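Local coordinates for uncharacterized protein (Enterococcus faecalis, PDB 3D3Y) that is of unknown function but probably belongs to the M16 family of metal-dependent peptidases and carries a domain of the inactive M16 type, at residues Asn56-Asn59 with Gln60-Ser64; Glu389-Ile392 with Ala393-Ala397. All coordinates share one frame; numbering follows the deposited sequence.

Interaction 1. Residues Asn56-Asn59 with Gln60-Ser64; sequences NYPN and QVKLS
N59 and K62 meet through a side-chain-to-backbone hydrogen bond that opens a helix: N59 sits at the N-cap, and its amide oxygen OD1 accepts from the backbone N of K62 at 2.9 Å, with an N-H...O angle of 161°. The donor lies 23° off the plane of the N59 amide. CG of N59 stands between its own backbone N and carbonyl carbon (chi1 63°), the rotation that folds the amide back over the first turn and gives an NH group there an acceptor in place of the carbonyl that a preceding turn would have supplied. A second bond comes from the main chain of the same residue, N59 O taking the N-H of L63 at 3.0 Å. One residue thus engages two successive backbone NH groups, one with its side chain and the other with its carbonyl. The turn is continued by Q60 O, which accepts from both N and OG of S64.

Packing spreads outward from this cap. K62, with its chain extended beyond CG, runs obliquely across the N59 amide toward P58; its CD lies 3.6 Å from P58 CD and 3.7 Å from N59 ND2. The aliphatic stem therefore rests on the proline ring and the amide. On another side of the turn, Y57 CB rests 3.8 Å from L63 CA and 4.0 Å from L63 CB, while the phenol end leads away from the helix start.

The contact lies near the protein surface, although L63 is buried. Residues 56-59 belong to the loop joining helix 40-52 to helix 60-69, and N56 ND2 ties that loop by a hydrogen bond to E115 of helix 105-118.

Interaction 2. Residues Glu389-Ile392 with Ala393-Ala397; sequences EEWI and ARINA
W391 presents one face of its indole to I395, one turn further along the helix: I395 CG1 sits over the six-membered ring, 3.6 Å from its centroid and 23° off the ring normal, a CH-pi contact displaced toward the rim. The nearest ring atom is W391 CZ3, 3.4 Å from that methylene, and the two side chains lie alongside each other, pointing the same way. The indole also stacks with Y361 and meets F273 edge-to-face, while the I395 side chain touches F273 as well.

The other flat group is the guanidinium of R394, approached at its edge. E390 OE2 accepts from R394 NE at 2.6 Å, close to the guanidinium plane and through the anti lone pair of the carboxylate. In this i to i+4 salt bridge the carboxylate and guanidinium planes are turned 77° apart, and the bond runs from NE to OE2. A bend in the E390 chain at chi2 (70°) swings the carboxylate toward the extended arginine.

The same i to i+4 pattern, that of an alpha-helix, governs the backbone of helix 388-397, which packs on helices 347-364 and 272-284 on the outside of the half of the chain holding the five-stranded sheet. A393, R394, I395 and N396 each donate to the carbonyl four residues earlier, the straightest being N396 N to I392 O at 2.9 Å. I392 and N396 also run side by side, with I392 CG2 3.6 Å from N396 ND2. The amide oxygen of N396 takes a hydrogen bond from K358 of helix 347-364, against which I392 and I395 also pack.

Both interactions are local helix contacts at the protein surface, but they lie on opposite sides of the chain's centre, their own centres 48 Å apart and their nearest atoms about 36 Å. Interaction 1 comes first along the chain, at the start of helix 60-69, in the chain segment that connects strands 24-34 and 74-82. Interaction 2 follows much later, on helix 388-397, shortly before strand 411-421. They share no helix or strand: interaction 1 belongs to the half holding the six-stranded mixed sheet, interaction 2 to the half holding the five-stranded one, consistent with the two-domain layout of M16-type proteins. Together they illustrate two tasks: starting a helix after a loop, and pairing side chains one turn apart within a helix.

Interaction 1. Residues Asn56-Asn59 with Gln60-Ser64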
ATOM      1  N   ASN A  56      18.898 -13.722 -19.101  1.00 35.50           N
ATOM      2  CA  ASN A  56      19.552 -15.030 -18.989  1.00 36.25           C
ATOM      3  C   ASN A  56      18.654 -16.142 -18.456  1.00 36.36           C
ATOM      4  O   ASN A  56      19.047 -17.310 -18.473  1.00 36.73           O
ATOM      5  CB  ASN A  56      20.853 -14.913 -18.189  1.00 36.20           C
ATOM      6  CG  ASN A  56      21.864 -13.992 -18.873  1.00 38.82           C
ATOM      7  OD1 ASN A  56      22.126 -14.128 -20.081  1.00 38.92           O
ATOM      8  ND2 ASN A  56      22.399 -13.030 -18.124  1.00 34.80           N
ATOM      9  N   TYR A  57      17.446 -15.778 -18.017  1.00 35.13           N
ATOM     10  CA  TYR A  57      16.355 -16.734 -17.787  1.00 35.55           C
ATOM     11  C   TYR A  57      15.179 -16.302 -18.677  1.00 36.18           C
ATOM     12  O   TYR A  57      14.184 -15.752 -18.187  1.00 35.36           O
ATOM     13  CB  TYR A  57      15.976 -16.769 -16.294  1.00 35.58           C
ATOM     14  CG  TYR A  57      17.193 -16.999 -15.435  1.00 35.50           C
ATOM     15  CD1 TYR A  57      17.856 -18.222 -15.461  1.00 34.97           C
ATOM     16  CD2 TYR A  57      17.721 -15.975 -14.639  1.00 36.65           C
ATOM     17  CE1 TYR A  57      19.008 -18.433 -14.708  1.00 35.08           C
ATOM     18  CE2 TYR A  57      18.880 -16.192 -13.856  1.00 37.39           C
ATOM     19  CZ  TYR A  57      19.513 -17.426 -13.912  1.00 35.92           C
ATOM     20  OH  TYR A  57      20.661 -17.664 -13.166  1.00 36.96           O
ATOM     21  N   PRO A  58      15.333 -16.481 -20.006  1.00 37.04           N
ATOM     22  CA  PRO A  58      14.482 -15.800 -21.010  1.00 38.12           C
ATOM     23  C   PRO A  58      13.034 -16.236 -21.109  1.00 39.29           C
ATOM     24  O   PRO A  58      12.293 -15.698 -21.919  1.00 39.83           O
ATOM     25  CB  PRO A  58      15.208 -16.056 -22.341  1.00 38.33           C
ATOM     26  CG  PRO A  58      16.054 -17.255 -22.125  1.00 37.70           C
ATOM     27  CD  PRO A  58      16.407 -17.277 -20.638  1.00 37.62           C
ATOM     28  N   ASN A  59      12.625 -17.199 -20.299  1.00 40.19           N
ATOM     29  CA  ASN A  59      11.227 -17.554 -20.241  1.00 41.75           C
ATOM     30  C   ASN A  59      10.903 -18.093 -18.868  1.00 42.84           C
ATOM     31  O   ASN A  59      11.802 -18.276 -18.048  1.00 42.56           O
ATOM     32  CB  ASN A  59      10.846 -18.514 -21.388  1.00 41.55           C
ATOM     33  CG  ASN A  59      11.558 -19.836 -21.313  1.00 41.41           C
ATOM     34  OD1 ASN A  59      11.553 -20.493 -20.287  1.00 40.77           O
ATOM     35  ND2 ASN A  59      12.162 -20.240 -22.415  1.00 43.61           N
ATOM     36  N   GLN A  60       9.625 -18.356 -18.618  1.00 45.25           N
ATOM     37  CA  GLN A  60       9.130 -18.681 -17.265  1.00 45.87           C
ATOM     38  C   GLN A  60       9.495 -20.105 -16.857  1.00 46.04           C
ATOM     39  O   GLN A  60       9.655 -20.406 -15.657  1.00 46.03           O
ATOM     40  CB  GLN A  60       7.609 -18.371 -17.199  1.00 46.83           C
ATOM     41  CG  GLN A  60       6.878 -18.345 -15.843  1.00 47.14           C
ATOM     42  CD  GLN A  60       7.588 -17.638 -14.685  1.00 50.44           C
ATOM     43  OE1 GLN A  60       8.143 -16.535 -14.805  1.00 46.36           O
ATOM     44  NE2 GLN A  60       7.532 -18.282 -13.523  1.00 53.97           N
ATOM     45  N   VAL A  61       9.705 -20.969 -17.851  1.00 45.20           N
ATOM     46  CA  VAL A  61      10.239 -22.305 -17.596  1.00 44.67           C
ATOM     47  C   VAL A  61      11.668 -22.212 -17.028  1.00 43.38           C
ATOM     48  O   VAL A  61      11.997 -22.847 -16.010  1.00 42.54           O
ATOM     49  CB  VAL A  61      10.189 -23.217 -18.873  1.00 45.03           C
ATOM     50  CG1 VAL A  61      11.125 -24.410 -18.758  1.00 46.07           C
ATOM     51  CG2 VAL A  61       8.770 -23.704 -19.138  1.00 45.87           C
ATOM     52  N   LYS A  62      12.499 -21.408 -17.686  1.00 41.03           N
ATOM     53  CA  LYS A  62      13.892 -21.245 -17.293  1.00 40.44           C
ATOM     54  C   LYS A  62      14.032 -20.518 -15.955  1.00 38.82           C
ATOM     55  O   LYS A  62      14.861 -20.894 -15.112  1.00 37.37           O
ATOM     56  CB  LYS A  62      14.680 -20.549 -18.416  1.00 40.53           C
ATOM     57  CG  LYS A  62      14.889 -21.478 -19.643  1.00 42.99           C
ATOM     58  CD  LYS A  62      15.465 -20.724 -20.833  1.00 42.30           C
ATOM     59  CE  LYS A  62      15.652 -21.622 -22.057  1.00 44.07           C
ATOM     60  NZ  LYS A  62      16.104 -20.812 -23.236  1.00 45.78           N
ATOM     61  N   LEU A  63      13.199 -19.508 -15.734  1.00 38.49           N
ATOM     62  CA  LEU A  63      13.261 -18.759 -14.467  1.00 38.68           C
ATOM     63  C   LEU A  63      12.820 -19.635 -13.300  1.00 39.06           C
ATOM     64  O   LEU A  63      13.492 -19.704 -12.273  1.00 37.80           O
ATOM     65  CB  LEU A  63      12.434 -17.477 -14.549  1.00 38.78           C
ATOM     66  CG  LEU A  63      12.578 -16.434 -13.432  1.00 41.16           C
ATOM     67  CD1 LEU A  63      12.367 -15.040 -13.999  1.00 43.41           C
ATOM     68  CD2 LEU A  63      11.543 -16.764 -12.360  1.00 40.39           C
ATOM     69  N   SER A  64      11.702 -20.338 -13.455  1.00 39.63           N
ATOM     70  CA  SER A  64      11.228 -21.160 -12.355  1.00 40.87           C
ATOM     71  C   SER A  64      12.159 -22.358 -12.064  1.00 40.48           C
ATOM     72  O   SER A  64      12.307 -22.786 -10.928  1.00 41.24           O
ATOM     73  CB  SER A  64       9.760 -21.538 -12.550  1.00 40.78           C
ATOM     74  OG  SER A  64       9.652 -22.607 -13.417  1.00 44.69           O
TER

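Interaction 2. Residues Glu389-Ile392 with Ala393-Ala397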
ATOM      1  N   GLU A 389       4.659  -3.323  23.282  1.00 37.61           N
ATOM      2  CA  GLU A 389       4.128  -2.923  24.592  1.00 37.76           C
ATOM      3  C   GLU A 389       3.583  -1.473  24.620  1.00 35.74           C
ATOM      4  O   GLU A 389       2.499  -1.237  25.147  1.00 34.61           O
ATOM      5  CB  GLU A 389       5.167  -3.147  25.708  1.00 37.48           C
ATOM      6  CG  GLU A 389       4.718  -2.631  27.075  1.00 40.15           C
ATOM      7  CD  GLU A 389       5.564  -3.122  28.262  1.00 42.00           C
ATOM      8  OE1 GLU A 389       6.676  -3.674  28.058  1.00 46.36           O
ATOM      9  OE2 GLU A 389       5.104  -2.945  29.421  1.00 47.64           O
ATOM     10  N   GLU A 390       4.319  -0.518  24.057  1.00 34.31           N
ATOM     11  CA  GLU A 390       3.858   0.869  24.058  1.00 34.34           C
ATOM     12  C   GLU A 390       2.694   1.108  23.090  1.00 32.91           C
ATOM     13  O   GLU A 390       1.787   1.897  23.368  1.00 32.26           O
ATOM     14  CB  GLU A 390       5.004   1.836  23.752  1.00 35.33           C
ATOM     15  CG  GLU A 390       4.544   3.329  23.618  1.00 39.31           C
ATOM     16  CD  GLU A 390       4.108   3.984  24.954  1.00 42.73           C
ATOM     17  OE1 GLU A 390       4.340   3.375  26.017  1.00 44.76           O
ATOM     18  OE2 GLU A 390       3.558   5.120  24.945  1.00 45.63           O
ATOM     19  N   TRP A 391       2.714   0.415  21.959  1.00 31.86           N
ATOM     20  CA  TRP A 391       1.614   0.506  20.991  1.00 32.42           C
ATOM     21  C   TRP A 391       0.308   0.118  21.687  1.00 31.71           C
ATOM     22  O   TRP A 391      -0.682   0.862  21.658  1.00 30.96           O
ATOM     23  CB  TRP A 391       1.898  -0.394  19.770  1.00 32.95           C
ATOM     24  CG  TRP A 391       0.967  -0.141  18.634  1.00 32.77           C
ATOM     25  CD1 TRP A 391       1.190   0.661  17.542  1.00 33.75           C
ATOM     26  CD2 TRP A 391      -0.363  -0.663  18.486  1.00 34.86           C
ATOM     27  NE1 TRP A 391       0.078   0.660  16.719  1.00 35.81           N
ATOM     28  CE2 TRP A 391      -0.888  -0.140  17.272  1.00 32.94           C
ATOM     29  CE3 TRP A 391      -1.147  -1.537  19.247  1.00 32.86           C
ATOM     30  CZ2 TRP A 391      -2.163  -0.470  16.794  1.00 36.83           C
ATOM     31  CZ3 TRP A 391      -2.437  -1.859  18.775  1.00 34.86           C
ATOM     32  CH2 TRP A 391      -2.928  -1.326  17.561  1.00 34.15           C
ATOM     33  N   ILE A 392       0.329  -1.043  22.332  1.00 31.86           N
ATOM     34  CA  ILE A 392      -0.823  -1.554  23.084  1.00 32.62           C
ATOM     35  C   ILE A 392      -1.261  -0.607  24.216  1.00 32.50           C
ATOM     36  O   ILE A 392      -2.454  -0.343  24.391  1.00 32.27           O
ATOM     37  CB  ILE A 392      -0.523  -2.989  23.627  1.00 32.82           C
ATOM     38  CG1 ILE A 392      -0.596  -4.002  22.484  1.00 34.60           C
ATOM     39  CG2 ILE A 392      -1.506  -3.405  24.761  1.00 33.23           C
ATOM     40  CD1 ILE A 392       0.339  -5.193  22.655  1.00 40.11           C
ATOM     41  N   ALA A 393      -0.301  -0.098  24.979  1.00 31.76           N
ATOM     42  CA  ALA A 393      -0.599   0.887  26.020  1.00 31.77           C
ATOM     43  C   ALA A 393      -1.312   2.138  25.439  1.00 32.26           C
ATOM     44  O   ALA A 393      -2.290   2.664  26.007  1.00 31.99           O
ATOM     45  CB  ALA A 393       0.679   1.280  26.738  1.00 31.45           C
ATOM     46  N   ARG A 394      -0.838   2.599  24.292  1.00 31.47           N
ATOM     47  CA  ARG A 394      -1.425   3.792  23.700  1.00 31.51           C
ATOM     48  C   ARG A 394      -2.845   3.536  23.201  1.00 32.13           C
ATOM     49  O   ARG A 394      -3.735   4.386  23.409  1.00 32.70           O
ATOM     50  CB  ARG A 394      -0.507   4.386  22.633  1.00 30.17           C
ATOM     51  CG  ARG A 394       0.640   5.165  23.293  1.00 30.95           C
ATOM     52  CD  ARG A 394       1.527   5.810  22.273  1.00 28.87           C
ATOM     53  NE  ARG A 394       2.670   6.463  22.907  1.00 29.36           N
ATOM     54  CZ  ARG A 394       3.376   7.436  22.322  1.00 30.12           C
ATOM     55  NH1 ARG A 394       3.039   7.875  21.107  1.00 28.71           N
ATOM     56  NH2 ARG A 394       4.388   7.985  22.957  1.00 27.94           N
ATOM     57  N   ILE A 395      -3.086   2.369  22.594  1.00 31.81           N
ATOM     58  CA  ILE A 395      -4.484   1.987  22.289  1.00 31.73           C
ATOM     59  C   ILE A 395      -5.376   1.955  23.538  1.00 32.81           C
ATOM     60  O   ILE A 395      -6.483   2.548  23.573  1.00 32.20           O
ATOM     61  CB  ILE A 395      -4.562   0.637  21.509  1.00 32.62           C
ATOM     62  CG1 ILE A 395      -4.012   0.833  20.087  1.00 31.85           C
ATOM     63  CG2 ILE A 395      -6.008   0.145  21.413  1.00 31.00           C
ATOM     64  CD1 ILE A 395      -4.902   1.740  19.156  1.00 36.17           C
ATOM     65  N   ASN A 396      -4.896   1.269  24.571  1.00 33.37           N
ATOM     66  CA  ASN A 396      -5.614   1.203  25.857  1.00 34.16           C
ATOM     67  C   ASN A 396      -5.952   2.555  26.498  1.00 34.41           C
ATOM     68  O   ASN A 396      -6.992   2.692  27.124  1.00 34.44           O
ATOM     69  CB  ASN A 396      -4.854   0.322  26.854  1.00 33.72           C
ATOM     70  CG  ASN A 396      -5.026  -1.154  26.579  1.00 34.84           C
ATOM     71  OD1 ASN A 396      -6.088  -1.617  26.121  1.00 34.26           O
ATOM     72  ND2 ASN A 396      -3.988  -1.907  26.851  1.00 35.13           N
ATOM     73  N   ALA A 397      -5.084   3.553  26.312  1.00 34.78           N
ATOM     74  CA  ALA A 397      -5.218   4.838  26.996  1.00 35.15           C
ATOM     75  C   ALA A 397      -6.125   5.856  26.300  1.00 34.51           C
ATOM     76  O   ALA A 397      -6.388   6.937  26.868  1.00 34.67           O
ATOM     77  CB  ALA A 397      -3.833   5.463  27.265  1.00 35.23           C
TER